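Local coordinates for flagella basal body P-ring formation protein FlgA (PDB 3TEE) that assists assembly of the flagellar P-ring in the periplasm, probably as a chaperone or modulator of that process, at residues T9-R14 with G51-V56; V55-A60 with R64-N69; I112-D117 with V130-I135; Q172-R177 with G192-N197. One frame throughout, in Å; residues are numbered along the deposited sequence.

Interaction 1: residues T9-R14 with G51-V56; sequences TWFSQR and GNVNVV
F11 pushes the far end of its ring between V53 and V55, two valines from the same face of strand 53-59, and this is how helix 2-14 sits down on the N-terminal sheet. CZ does most of the touching. It lies 3.5 Å from V55 CG2, which meets the ring at its edge, near the ring plane, and 3.7 Å from V53 CG2, which comes in obliquely. The two methyls share the ring tip: V55 CG2 also touches CE2, V53 CG2 also touches CE1. With CG opposite the carbonyl carbon (chi1 -80°), the phenyl slides past both valines, which run the other way.

Both valines present CG2 to the ring, but from different rotations; in V53, CG1 at -60° leaves CG2 between the backbone N and the carbonyl carbon. W10 adds a looser touch, its CZ3 4.3 Å from V55 CG2. The indole also braces the phenyl within the helix: W10 CE3 stands 3.7 Å above one face of F11, offset toward the rim, while R14 CD lies over a face of the indole.

F11 also rests on V22 and V24 of strand 21-26 and on V70 of strand 62-79, and W10 meets the ring of F41. The axes of helix 9-14 and strand 53-56 pass 12.7 Å apart at 111°, a gap spanned by long aromatic side chains against short branched ones. Everything that touches across this contact is carbon, so the helix is held to the sheet here by shape and the exclusion of water rather than by directed polar bonds.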
loop_
_atom_site.group_PDB
_atom_site.type_symbol
_atom_site.label_atom_id
_atom_site.label_comp_id
_atom_site.label_asym_id
_atom_site.label_seq_id
_atom_site.Cartn_x
_atom_site.Cartn_y
_atom_site.Cartn_z
ATOM N N THR A 9 12.771 25.314 0.840
ATOM C CA THR A 9 12.171 25.192 2.175
ATOM C C THR A 9 10.770 24.540 2.069
ATOM O O THR A 9 10.448 23.643 2.854
ATOM C CB THR A 9 12.147 26.573 2.901
ATOM O OG1 THR A 9 13.492 26.982 3.138
ATOM C CG2 THR A 9 11.394 26.528 4.244
ATOM N N TRP A 10 9.943 24.979 1.108
ATOM C CA TRP A 10 8.604 24.406 0.976
ATOM C C TRP A 10 8.653 22.880 0.721
ATOM O O TRP A 10 8.039 22.116 1.478
ATOM C CB TRP A 10 7.797 25.140 -0.106
ATOM C CG TRP A 10 6.346 24.777 -0.150
ATOM C CD1 TRP A 10 5.372 25.180 0.715
ATOM C CD2 TRP A 10 5.686 24.083 -1.205
ATOM N NE1 TRP A 10 4.143 24.728 0.288
ATOM C CE2 TRP A 10 4.308 24.029 -0.877
ATOM C CE3 TRP A 10 6.129 23.474 -2.396
ATOM C CZ2 TRP A 10 3.360 23.433 -1.716
ATOM C CZ3 TRP A 10 5.187 22.848 -3.211
ATOM C CH2 TRP A 10 3.825 22.824 -2.859
ATOM N N PHE A 11 9.413 22.436 -0.283
ATOM C CA PHE A 11 9.512 20.991 -0.550
ATOM C C PHE A 11 10.188 20.237 0.574
ATOM O O PHE A 11 9.774 19.116 0.837
ATOM C CB PHE A 11 10.220 20.691 -1.878
ATOM C CG PHE A 11 9.297 20.848 -3.061
ATOM C CD1 PHE A 11 8.403 19.830 -3.407
ATOM C CD2 PHE A 11 9.347 21.990 -3.854
ATOM C CE1 PHE A 11 7.552 19.970 -4.507
ATOM C CE2 PHE A 11 8.482 22.137 -4.945
ATOM C CZ PHE A 11 7.617 21.113 -5.281
ATOM N N SER A 12 11.224 20.823 1.232
ATOM C CA SER A 12 11.884 20.174 2.398
ATOM C C SER A 12 10.838 19.878 3.510
ATOM O O SER A 12 10.788 18.769 4.039
ATOM C CB SER A 12 12.981 21.084 2.970
ATOM O OG SER A 12 14.093 21.163 2.087
ATOM N N GLN A 13 10.051 20.888 3.889
ATOM C CA GLN A 13 9.002 20.762 4.932
ATOM C C GLN A 13 7.913 19.763 4.476
ATOM O O GLN A 13 7.521 18.894 5.253
ATOM C CB GLN A 13 8.367 22.124 5.253
ATOM C CG GLN A 13 9.333 23.032 6.031
ATOM C CD GLN A 13 8.916 24.476 6.169
ATOM O OE1 GLN A 13 7.953 24.929 5.547
ATOM N NE2 GLN A 13 9.680 25.249 6.963
ATOM N N ARG A 14 7.465 19.867 3.214
ATOM C CA ARG A 14 6.461 18.933 2.664
ATOM C C ARG A 14 6.938 17.472 2.700
ATOM O O ARG A 14 6.126 16.550 2.851
ATOM C CB ARG A 14 6.189 19.264 1.203
ATOM C CG ARG A 14 5.174 20.331 1.028
ATOM C CD ARG A 14 4.950 20.560 -0.446
ATOM N NE ARG A 14 4.246 19.464 -1.122
ATOM C CZ ARG A 14 2.930 19.279 -1.106
ATOM N NH1 ARG A 14 2.146 20.092 -0.407
ATOM N NH2 ARG A 14 2.391 18.264 -1.764
ATOM N N GLY A 51 10.739 14.724 -8.199
ATOM C CA GLY A 51 11.021 14.562 -9.617
ATOM C C GLY A 51 10.525 15.798 -10.329
ATOM O O GLY A 51 10.545 16.894 -9.746
ATOM N N ASN A 52 10.046 15.633 -11.572
ATOM C CA ASN A 52 9.525 16.756 -12.354
ATOM C C ASN A 52 8.100 17.045 -11.962
ATOM O O ASN A 52 7.193 16.244 -12.202
ATOM C CB ASN A 52 9.677 16.507 -13.866
ATOM C CG ASN A 52 11.112 16.381 -14.291
ATOM O OD1 ASN A 52 11.996 17.124 -13.852
ATOM N ND2 ASN A 52 11.387 15.379 -15.104
ATOM N N VAL A 53 7.899 18.157 -11.258
ATOM C CA VAL A 53 6.557 18.469 -10.783
ATOM C C VAL A 53 6.118 19.862 -11.199
ATOM O O VAL A 53 6.948 20.723 -11.476
ATOM C CB VAL A 53 6.383 18.239 -9.252
ATOM C CG1 VAL A 53 6.659 16.775 -8.847
ATOM C CG2 VAL A 53 7.247 19.193 -8.443
ATOM N N ASN A 54 4.808 20.099 -11.180
ATOM C CA ASN A 54 4.282 21.421 -11.480
ATOM C C ASN A 54 3.858 22.049 -10.158
ATOM O O ASN A 54 3.222 21.390 -9.333
ATOM C CB ASN A 54 3.091 21.344 -12.458
ATOM C CG ASN A 54 3.468 20.750 -13.808
ATOM O OD1 ASN A 54 4.447 21.150 -14.445
ATOM N ND2 ASN A 54 2.695 19.773 -14.266
ATOM N N VAL A 55 4.246 23.302 -9.944
ATOM C CA VAL A 55 3.878 24.038 -8.729
ATOM C C VAL A 55 3.099 25.266 -9.144
ATOM O O VAL A 55 3.584 26.037 -9.974
ATOM C CB VAL A 55 5.122 24.447 -7.899
ATOM C CG1 VAL A 55 4.739 25.362 -6.723
ATOM C CG2 VAL A 55 5.879 23.222 -7.406
ATOM N N VAL A 56 1.942 25.486 -8.514
ATOM C CA VAL A 56 1.156 26.684 -8.723
ATOM C C VAL A 56 1.687 27.707 -7.704
ATOM O O VAL A 56 1.837 27.382 -6.527
ATOM C CB VAL A 56 -0.370 26.435 -8.588
ATOM C CG1 VAL A 56 -1.146 27.753 -8.663
ATOM C CG2 VAL A 56 -0.846 25.473 -9.684
#

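Interaction 2: residues V55-A60 with R64-N69; sequences VVARCA and RYLQVN
This is a two-stranded antiparallel pairing within the beta hairpin of strands 53-59 and 62-79, close to its turn in the N-terminal sheet. V55 with L66 and A57 with R64 are hydrogen-bonded pairs; V56 with Y65 between them is a non-hydrogen-bonded pair. Four backbone bonds result, with N-H...O angles of 156 to 168°. V55 N gives to L66 O at 2.8 Å and L66 N returns to V55 O at 2.7 Å, while A57 N and R64 O, and R64 N and A57 O, are each 2.8 Å apart. V56 CA adds a CA-H...O contact to R64 O.

On the face of V55, A57 and L66, A57 CB meets L66 CD1 at 3.8 Å, and V55 and V68 cross obliquely, their CG2 methyls 4.0 Å apart. On the other face V56 and Y65 point the same way side by side, V56 CG2 4.0 Å from Y65 CD1. R64 bends at chi2 (-61°), and its NE forms a salt bridge with E62. C59 is disulfide-bonded to C36. Backbone bonds thus set the register, while V55, A57, L66 and V68 give one side an apolar surface on which helix 2-14 packs, L7 against V55 and V68, F11 against V68.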
loop_
_atom_site.group_PDB
_atom_site.type_symbol
_atom_site.label_atom_id
_atom_site.label_comp_id
_atom_site.label_asym_id
_atom_site.label_seq_id
_atom_site.Cartn_x
_atom_site.Cartn_y
_atom_site.Cartn_z
ATOM N N VAL A 55 4.246 23.302 -9.944
ATOM C CA VAL A 55 3.878 24.038 -8.729
ATOM C C VAL A 55 3.099 25.266 -9.144
ATOM O O VAL A 55 3.584 26.037 -9.974
ATOM C CB VAL A 55 5.122 24.447 -7.899
ATOM C CG1 VAL A 55 4.739 25.362 -6.723
ATOM C CG2 VAL A 55 5.879 23.222 -7.406
ATOM N N VAL A 56 1.942 25.486 -8.514
ATOM C CA VAL A 56 1.156 26.684 -8.723
ATOM C C VAL A 56 1.687 27.707 -7.704
ATOM O O VAL A 56 1.837 27.382 -6.527
ATOM C CB VAL A 56 -0.370 26.435 -8.588
ATOM C CG1 VAL A 56 -1.146 27.753 -8.663
ATOM C CG2 VAL A 56 -0.846 25.473 -9.684
ATOM N N ALA A 57 2.039 28.906 -8.172
ATOM C CA ALA A 57 2.538 29.969 -7.292
ATOM C C ALA A 57 1.611 31.155 -7.465
ATOM O O ALA A 57 1.490 31.702 -8.573
ATOM C CB ALA A 57 3.972 30.344 -7.661
ATOM N N ARG A 58 0.896 31.514 -6.393
ATOM C CA ARG A 58 -0.076 32.597 -6.476
ATOM C C ARG A 58 0.412 33.855 -5.813
ATOM O O ARG A 58 0.995 33.784 -4.744
ATOM C CB ARG A 58 -1.417 32.197 -5.825
ATOM C CG ARG A 58 -2.235 31.168 -6.612
ATOM C CD ARG A 58 -3.585 30.990 -5.920
ATOM N NE ARG A 58 -4.531 30.171 -6.683
ATOM C CZ ARG A 58 -4.527 28.844 -6.695
ATOM N NH1 ARG A 58 -5.427 28.180 -7.407
ATOM N NH2 ARG A 58 -3.614 28.170 -6.011
ATOM N N CYS A 59 0.088 34.996 -6.405
ATOM C CA CYS A 59 0.324 36.347 -5.873
ATOM C C CYS A 59 -0.963 37.083 -6.168
ATOM O O CYS A 59 -1.796 36.578 -6.937
ATOM C CB CYS A 59 1.491 37.035 -6.588
ATOM S SG CYS A 59 3.121 36.381 -6.192
ATOM N N ALA A 60 -1.124 38.304 -5.624
ATOM C CA ALA A 60 -2.258 39.141 -5.999
ATOM C C ALA A 60 -2.172 39.289 -7.556
ATOM O O ALA A 60 -1.085 39.559 -8.079
ATOM C CB ALA A 60 -2.123 40.510 -5.341
ATOM N N ARG A 64 0.896 31.611 -11.307
ATOM C CA ARG A 64 1.990 31.073 -12.125
ATOM C C ARG A 64 2.010 29.576 -12.068
ATOM O O ARG A 64 1.759 29.012 -10.995
ATOM C CB ARG A 64 3.363 31.583 -11.633
ATOM C CG ARG A 64 3.465 33.119 -11.489
ATOM C CD ARG A 64 3.254 33.865 -12.796
ATOM N NE ARG A 64 3.627 35.270 -12.650
ATOM C CZ ARG A 64 3.979 36.062 -13.654
ATOM N NH1 ARG A 64 3.985 35.604 -14.899
ATOM N NH2 ARG A 64 4.341 37.316 -13.420
ATOM N N TYR A 65 2.353 28.927 -13.202
ATOM C CA TYR A 65 2.522 27.476 -13.272
ATOM C C TYR A 65 4.018 27.254 -13.407
ATOM O O TYR A 65 4.588 27.506 -14.476
ATOM C CB TYR A 65 1.795 26.847 -14.480
ATOM C CG TYR A 65 0.286 26.946 -14.513
ATOM C CD1 TYR A 65 -0.462 26.936 -13.336
ATOM C CD2 TYR A 65 -0.405 26.938 -15.721
ATOM C CE1 TYR A 65 -1.861 26.982 -13.365
ATOM C CE2 TYR A 65 -1.799 26.951 -15.762
ATOM C CZ TYR A 65 -2.523 26.985 -14.580
ATOM O OH TYR A 65 -3.897 27.030 -14.622
ATOM N N LEU A 66 4.670 26.860 -12.320
ATOM C CA LEU A 66 6.108 26.650 -12.342
ATOM C C LEU A 66 6.438 25.194 -12.588
ATOM O O LEU A 66 5.726 24.307 -12.117
ATOM C CB LEU A 66 6.783 27.139 -11.035
ATOM C CG LEU A 66 6.417 28.546 -10.518
ATOM C CD1 LEU A 66 7.137 28.826 -9.222
ATOM C CD2 LEU A 66 6.741 29.660 -11.560
ATOM N N GLN A 67 7.506 24.942 -13.341
ATOM C CA GLN A 67 7.961 23.575 -13.558
ATOM C C GLN A 67 9.251 23.466 -12.788
ATOM O O GLN A 67 10.146 24.297 -12.952
ATOM C CB GLN A 67 8.193 23.260 -15.042
ATOM C CG GLN A 67 6.924 23.284 -15.904
ATOM C CD GLN A 67 7.277 22.957 -17.333
ATOM O OE1 GLN A 67 8.047 23.671 -17.995
ATOM N NE2 GLN A 67 6.792 21.822 -17.805
ATOM N N VAL A 68 9.313 22.505 -11.867
ATOM C CA VAL A 68 10.509 22.341 -11.042
ATOM C C VAL A 68 10.940 20.875 -11.069
ATOM O O VAL A 68 10.126 19.985 -11.281
ATOM C CB VAL A 68 10.355 22.835 -9.561
ATOM C CG1 VAL A 68 9.958 24.311 -9.472
ATOM C CG2 VAL A 68 9.379 21.962 -8.778
ATOM N N ASN A 69 12.199 20.646 -10.808
ATOM C CA ASN A 69 12.727 19.309 -10.612
ATOM C C ASN A 69 13.092 19.230 -9.114
ATOM O O ASN A 69 13.790 20.097 -8.591
ATOM C CB ASN A 69 13.950 19.029 -11.488
ATOM C CG ASN A 69 14.523 17.653 -11.180
ATOM O OD1 ASN A 69 15.472 17.517 -10.419
ATOM N ND2 ASN A 69 13.855 16.605 -11.622
#

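Interaction 3: residues I112-D117 with V130-I135; sequences IRQIQD and VQLTMI
I115 lays its CG2 methyl against the side chains of V130 and I135, joining two loop segments that each contain a short 3-10 turn. The first turn, 112-115, lies between strands 94-100 and 118-120; the second, 132-134, leads into strand 135-137, which pairs with 118-120 in a small antiparallel sheet. The region is consistent with a SAF-like domain, as in the CpaB/FlgA family.

One methyl carries both apolar contacts. I115 CG2 is 4.0 Å from I135 CD1 and 4.1 Å from V130 CG1, and in each case the side chains cross at about a right angle. The torsion explains the choice of branch: chi1 of 62° places CG1 of I115 between its N and carbonyl carbon, leaving CG2 opposite the carbonyl carbon, and the CG1 branch leads elsewhere. I135 carries its own CG1 in the same rotation, but its chain then runs extended (chi2 166°), so that the terminal CD1 makes the touch.

Q114 and L132 lie at the margin, where the carboxamide end of the glutamine approaches the leucine's branch without a polar bond. Beyond the two segments, V94 packs on both I115 and V130, and V77 and V79 also reach V130, so V130 packs on strands 62-79 and 94-100, neighbours in the N-terminal sheet. Inside the second segment the chain folds back on itself: Q131 N points almost straight at M134 SD in a weak hydrogen bond, 3.4 Å long with an angle of 172° at the hydrogen.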
loop_
_atom_site.group_PDB
_atom_site.type_symbol
_atom_site.label_atom_id
_atom_site.label_comp_id
_atom_site.label_asym_id
_atom_site.label_seq_id
_atom_site.Cartn_x
_atom_site.Cartn_y
_atom_site.Cartn_z
ATOM N N ILE A 112 9.115 0.516 5.802
ATOM C CA ILE A 112 9.362 -0.883 6.131
ATOM C C ILE A 112 8.128 -1.580 6.758
ATOM O O ILE A 112 7.981 -2.790 6.632
ATOM C CB ILE A 112 10.636 -0.973 7.018
ATOM C CG1 ILE A 112 11.274 -2.371 7.025
ATOM C CG2 ILE A 112 10.395 -0.418 8.434
ATOM C CD1 ILE A 112 12.027 -2.760 5.725
ATOM N N ARG A 113 7.227 -0.807 7.387
ATOM C CA ARG A 113 6.004 -1.352 8.002
ATOM C C ARG A 113 5.032 -1.894 6.951
ATOM O O ARG A 113 4.342 -2.874 7.232
ATOM C CB ARG A 113 5.327 -0.312 8.915
ATOM C CG ARG A 113 6.189 0.075 10.120
ATOM C CD ARG A 113 5.517 1.099 11.015
ATOM N NE ARG A 113 5.672 2.469 10.518
ATOM C CZ ARG A 113 4.718 3.160 9.901
ATOM N NH1 ARG A 113 3.533 2.609 9.665
ATOM N NH2 ARG A 113 4.951 4.401 9.489
ATOM N N GLN A 114 5.027 -1.309 5.728
ATOM C CA GLN A 114 4.179 -1.752 4.605
ATOM C C GLN A 114 4.499 -3.190 4.137
ATOM O O GLN A 114 3.676 -3.784 3.447
ATOM C CB GLN A 114 4.312 -0.812 3.380
ATOM C CG GLN A 114 4.052 0.688 3.598
ATOM C CD GLN A 114 4.201 1.449 2.291
ATOM O OE1 GLN A 114 3.462 1.192 1.327
ATOM N NE2 GLN A 114 5.177 2.388 2.203
ATOM N N ILE A 115 5.708 -3.718 4.445
ATOM C CA ILE A 115 6.128 -5.062 4.022
ATOM C C ILE A 115 5.910 -6.164 5.077
ATOM O O ILE A 115 6.343 -7.301 4.889
ATOM C CB ILE A 115 7.495 -5.126 3.251
ATOM C CG1 ILE A 115 8.705 -4.640 4.080
ATOM C CG2 ILE A 115 7.415 -4.373 1.931
ATOM C CD1 ILE A 115 9.214 -5.593 5.222
ATOM N N GLN A 116 5.232 -5.820 6.187
ATOM C CA GLN A 116 4.882 -6.778 7.237
ATOM C C GLN A 116 3.876 -7.775 6.649
ATOM O O GLN A 116 2.929 -7.368 5.979
ATOM C CB GLN A 116 4.293 -6.056 8.460
ATOM C CG GLN A 116 5.348 -5.344 9.314
ATOM C CD GLN A 116 4.757 -4.704 10.548
ATOM O OE1 GLN A 116 3.876 -5.261 11.218
ATOM N NE2 GLN A 116 5.258 -3.529 10.898
ATOM N N ASP A 117 4.142 -9.071 6.803
ATOM C CA ASP A 117 3.324 -10.156 6.228
ATOM C C ASP A 117 3.198 -10.138 4.679
ATOM O O ASP A 117 2.242 -10.692 4.132
ATOM C CB ASP A 117 1.956 -10.308 6.936
ATOM C CG ASP A 117 2.037 -11.151 8.186
ATOM O OD1 ASP A 117 2.115 -12.392 8.059
ATOM O OD2 ASP A 117 2.059 -10.568 9.294
ATOM N N VAL A 130 11.872 -2.710 -3.662
ATOM C CA VAL A 130 10.656 -3.498 -3.481
ATOM C C VAL A 130 9.466 -2.648 -3.935
ATOM O O VAL A 130 9.169 -1.614 -3.319
ATOM C CB VAL A 130 10.496 -4.021 -2.030
ATOM C CG1 VAL A 130 9.134 -4.700 -1.827
ATOM C CG2 VAL A 130 11.639 -4.976 -1.661
ATOM N N GLN A 131 8.816 -3.067 -5.021
ATOM C CA GLN A 131 7.624 -2.372 -5.536
ATOM C C GLN A 131 6.364 -3.095 -5.109
ATOM O O GLN A 131 6.380 -4.316 -4.961
ATOM C CB GLN A 131 7.667 -2.240 -7.055
ATOM C CG GLN A 131 8.818 -1.375 -7.564
ATOM C CD GLN A 131 8.950 -1.566 -9.054
ATOM O OE1 GLN A 131 9.753 -2.374 -9.524
ATOM N NE2 GLN A 131 8.149 -0.842 -9.831
ATOM N N LEU A 132 5.272 -2.346 -4.882
ATOM C CA LEU A 132 3.957 -2.910 -4.500
ATOM C C LEU A 132 3.438 -3.950 -5.518
ATOM O O LEU A 132 2.829 -4.940 -5.120
ATOM C CB LEU A 132 2.922 -1.797 -4.259
ATOM C CG LEU A 132 3.131 -0.918 -3.015
ATOM C CD1 LEU A 132 2.160 0.243 -3.013
ATOM C CD2 LEU A 132 2.945 -1.717 -1.725
ATOM N N THR A 133 3.757 -3.769 -6.811
ATOM C CA THR A 133 3.397 -4.724 -7.874
ATOM C C THR A 133 4.137 -6.074 -7.770
ATOM O O THR A 133 3.716 -7.029 -8.418
ATOM C CB THR A 133 3.621 -4.103 -9.262
ATOM O OG1 THR A 133 4.931 -3.520 -9.329
ATOM C CG2 THR A 133 2.556 -3.075 -9.624
ATOM N N MET A 134 5.245 -6.156 -6.991
ATOM C CA MET A 134 6.050 -7.387 -6.868
ATOM C C MET A 134 5.570 -8.252 -5.726
ATOM O O MET A 134 6.077 -9.360 -5.551
ATOM C CB MET A 134 7.528 -7.060 -6.550
ATOM C CG MET A 134 8.323 -6.436 -7.649
ATOM S SD MET A 134 9.848 -5.679 -6.937
ATOM C CE MET A 134 10.706 -5.450 -8.450
ATOM N N ILE A 135 4.699 -7.710 -4.874
ATOM C CA ILE A 135 4.298 -8.369 -3.638
ATOM C C ILE A 135 2.777 -8.451 -3.430
ATOM O O ILE A 135 2.014 -7.695 -4.032
ATOM C CB ILE A 135 4.993 -7.664 -2.406
ATOM C CG1 ILE A 135 4.400 -6.261 -2.142
ATOM C CG2 ILE A 135 6.553 -7.623 -2.551
ATOM C CD1 ILE A 135 4.750 -5.616 -0.765
#

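Interaction 4: residues Q172-R177 with G192-N197; sequences QNARVR and GNILIN
I194 reaches from strand 194-197 across to A174 and V176, two residues on the same side of strand 173-178, and its side chain can be followed atom by atom. CB stands 4.1 Å from V176 CG2. At CG1 the approach tightens to 3.5 Å from the same V176 CG2, and the branch methyl CG2 of I194 is 3.9 Å from it as well, so a single valine methyl fits against the fork of the isoleucine. That branch methyl, I194 CG2, also lies 4.0 Å from A174 O. The tip, CD1, turns to A174 CB at 3.7 Å.

Two bends send CD1 there: CG1 lies opposite the carbonyl carbon (chi1 -53°), and chi2 of -50° folds the end round toward the alanine. V176 answers with CG2 beside its own N, and the two side chains reach toward each other tip to tip.

The strands are not direct neighbours. In the mixed five-stranded sheet of the C-terminal part, whose first and last strands also pair, strand 183-188 lies between them in order; its V188 touches both A174 and I194, and V147 of strand 146-152 packs on V176. All three residues are buried and meet almost entirely through aliphatic carbon. Between these two segments the contact is therefore apolar packing; backbone pairing links them only through strand 183-188.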
loop_
_atom_site.group_PDB
_atom_site.type_symbol
_atom_site.label_atom_id
_atom_site.label_comp_id
_atom_site.label_asym_id
_atom_site.label_seq_id
_atom_site.Cartn_x
_atom_site.Cartn_y
_atom_site.Cartn_z
ATOM N N GLN A 172 -9.994 -10.850 2.897
ATOM C CA GLN A 172 -10.311 -11.338 1.555
ATOM C C GLN A 172 -11.371 -12.460 1.670
ATOM O O GLN A 172 -11.455 -13.135 2.701
ATOM C CB GLN A 172 -9.066 -11.885 0.840
ATOM C CG GLN A 172 -8.049 -10.819 0.409
ATOM C CD GLN A 172 -7.066 -11.354 -0.618
ATOM O OE1 GLN A 172 -6.562 -12.487 -0.525
ATOM N NE2 GLN A 172 -6.757 -10.538 -1.616
ATOM N N ASN A 173 -12.160 -12.648 0.604
ATOM C CA ASN A 173 -13.193 -13.673 0.520
ATOM C C ASN A 173 -12.587 -15.076 0.421
ATOM O O ASN A 173 -11.612 -15.275 -0.293
ATOM C CB ASN A 173 -14.104 -13.418 -0.683
ATOM C CG ASN A 173 -15.290 -14.350 -0.744
ATOM O OD1 ASN A 173 -16.253 -14.209 0.013
ATOM N ND2 ASN A 173 -15.232 -15.347 -1.625
ATOM N N ALA A 174 -13.172 -16.045 1.142
ATOM C CA ALA A 174 -12.760 -17.443 1.047
ATOM C C ALA A 174 -13.990 -18.327 0.927
ATOM O O ALA A 174 -14.974 -18.131 1.644
ATOM C CB ALA A 174 -11.927 -17.858 2.247
ATOM N N ARG A 175 -13.951 -19.246 -0.039
ATOM C CA ARG A 175 -14.998 -20.225 -0.261
ATOM C C ARG A 175 -14.571 -21.430 0.551
ATOM O O ARG A 175 -13.373 -21.710 0.687
ATOM C CB ARG A 175 -15.180 -20.556 -1.754
ATOM C CG ARG A 175 -15.635 -19.349 -2.583
ATOM C CD ARG A 175 -15.704 -19.623 -4.084
ATOM N NE ARG A 175 -14.644 -20.514 -4.581
ATOM C CZ ARG A 175 -13.424 -20.126 -4.947
ATOM N NH1 ARG A 175 -13.073 -18.844 -4.872
ATOM N NH2 ARG A 175 -12.541 -21.018 -5.385
ATOM N N VAL A 176 -15.542 -22.059 1.192
ATOM C CA VAL A 176 -15.299 -23.159 2.112
ATOM C C VAL A 176 -16.218 -24.307 1.765
ATOM O O VAL A 176 -17.442 -24.140 1.739
ATOM C CB VAL A 176 -15.515 -22.696 3.594
ATOM C CG1 VAL A 176 -15.269 -23.832 4.573
ATOM C CG2 VAL A 176 -14.654 -21.486 3.947
ATOM N N ARG A 177 -15.634 -25.484 1.541
ATOM C CA ARG A 177 -16.443 -26.657 1.286
ATOM C C ARG A 177 -16.783 -27.299 2.640
ATOM O O ARG A 177 -15.889 -27.651 3.413
ATOM C CB ARG A 177 -15.696 -27.631 0.360
ATOM C CG ARG A 177 -16.471 -28.885 0.018
ATOM C CD ARG A 177 -15.590 -29.885 -0.733
ATOM N NE ARG A 177 -16.415 -31.028 -1.109
ATOM C CZ ARG A 177 -16.684 -32.060 -0.318
ATOM N NH1 ARG A 177 -16.108 -32.163 0.876
ATOM N NH2 ARG A 177 -17.505 -33.010 -0.723
ATOM N N GLY A 192 -7.893 -16.678 11.148
ATOM C CA GLY A 192 -8.032 -17.654 10.072
ATOM C C GLY A 192 -9.433 -18.234 9.974
ATOM O O GLY A 192 -9.627 -19.281 9.350
ATOM N N ASN A 193 -10.419 -17.566 10.611
ATOM C CA ASN A 193 -11.822 -17.983 10.570
ATOM C C ASN A 193 -12.494 -17.315 9.376
ATOM O O ASN A 193 -12.055 -16.255 8.927
ATOM C CB ASN A 193 -12.565 -17.568 11.853
ATOM C CG ASN A 193 -12.013 -18.117 13.148
ATOM O OD1 ASN A 193 -11.614 -19.286 13.251
ATOM N ND2 ASN A 193 -12.049 -17.294 14.186
ATOM N N ILE A 194 -13.583 -17.914 8.894
ATOM C CA ILE A 194 -14.364 -17.390 7.786
ATOM C C ILE A 194 -15.645 -16.826 8.386
ATOM O O ILE A 194 -16.443 -17.579 8.952
ATOM C CB ILE A 194 -14.632 -18.527 6.764
ATOM C CG1 ILE A 194 -13.324 -19.257 6.312
ATOM C CG2 ILE A 194 -15.559 -18.088 5.616
ATOM C CD1 ILE A 194 -12.174 -18.475 5.861
ATOM N N LEU A 195 -15.837 -15.503 8.269
ATOM C CA LEU A 195 -16.999 -14.836 8.853
ATOM C C LEU A 195 -18.103 -14.556 7.857
ATOM O O LEU A 195 -17.853 -14.022 6.774
ATOM C CB LEU A 195 -16.606 -13.540 9.610
ATOM C CG LEU A 195 -15.451 -13.622 10.624
ATOM C CD1 LEU A 195 -15.130 -12.236 11.205
ATOM C CD2 LEU A 195 -15.745 -14.618 11.757
ATOM N N ILE A 196 -19.334 -14.910 8.246
ATOM C CA ILE A 196 -20.555 -14.684 7.475
ATOM C C ILE A 196 -21.509 -13.864 8.345
ATOM O O ILE A 196 -21.729 -14.215 9.503
ATOM C CB ILE A 196 -21.223 -16.018 7.004
ATOM C CG1 ILE A 196 -20.268 -16.865 6.143
ATOM C CG2 ILE A 196 -22.560 -15.753 6.282
ATOM C CD1 ILE A 196 -20.784 -18.254 5.745
ATOM N N ASN A 197 -22.068 -12.778 7.788
ATOM C CA ASN A 197 -23.042 -11.919 8.464
ATOM C C ASN A 197 -24.384 -12.026 7.738
ATOM O O ASN A 197 -24.457 -11.713 6.547
ATOM C CB ASN A 197 -22.551 -10.471 8.501
ATOM C CG ASN A 197 -21.413 -10.243 9.463
ATOM O OD1 ASN A 197 -21.573 -10.307 10.690
ATOM N ND2 ASN A 197 -20.240 -9.942 8.926
#

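Overall arrangement
Interactions 1 and 2 overlap along an elongated chain; interactions 3 and 4 follow in series. The first two form one unit: they share V55 and V56, their centres lie 10 Å apart, and a probable hydrogen bond from V53 N to V68 O (2.9 Å) carries the strand pairing of interaction 2 on into interaction 1, where helix 2-14 covers that sheet. Interaction 3 stands near the middle of the chain, its centre about 26 Å from that of interaction 1 and 25 Å from that of interaction 4, touching neither. Interaction 4 lies on the opposite side of the chain's centre from interactions 1 and 2, its centre about 51 Å from that of interaction 2. Such well-separated contacts are consistent with the open form of a protein whose flexibility regulates P-ring assembly.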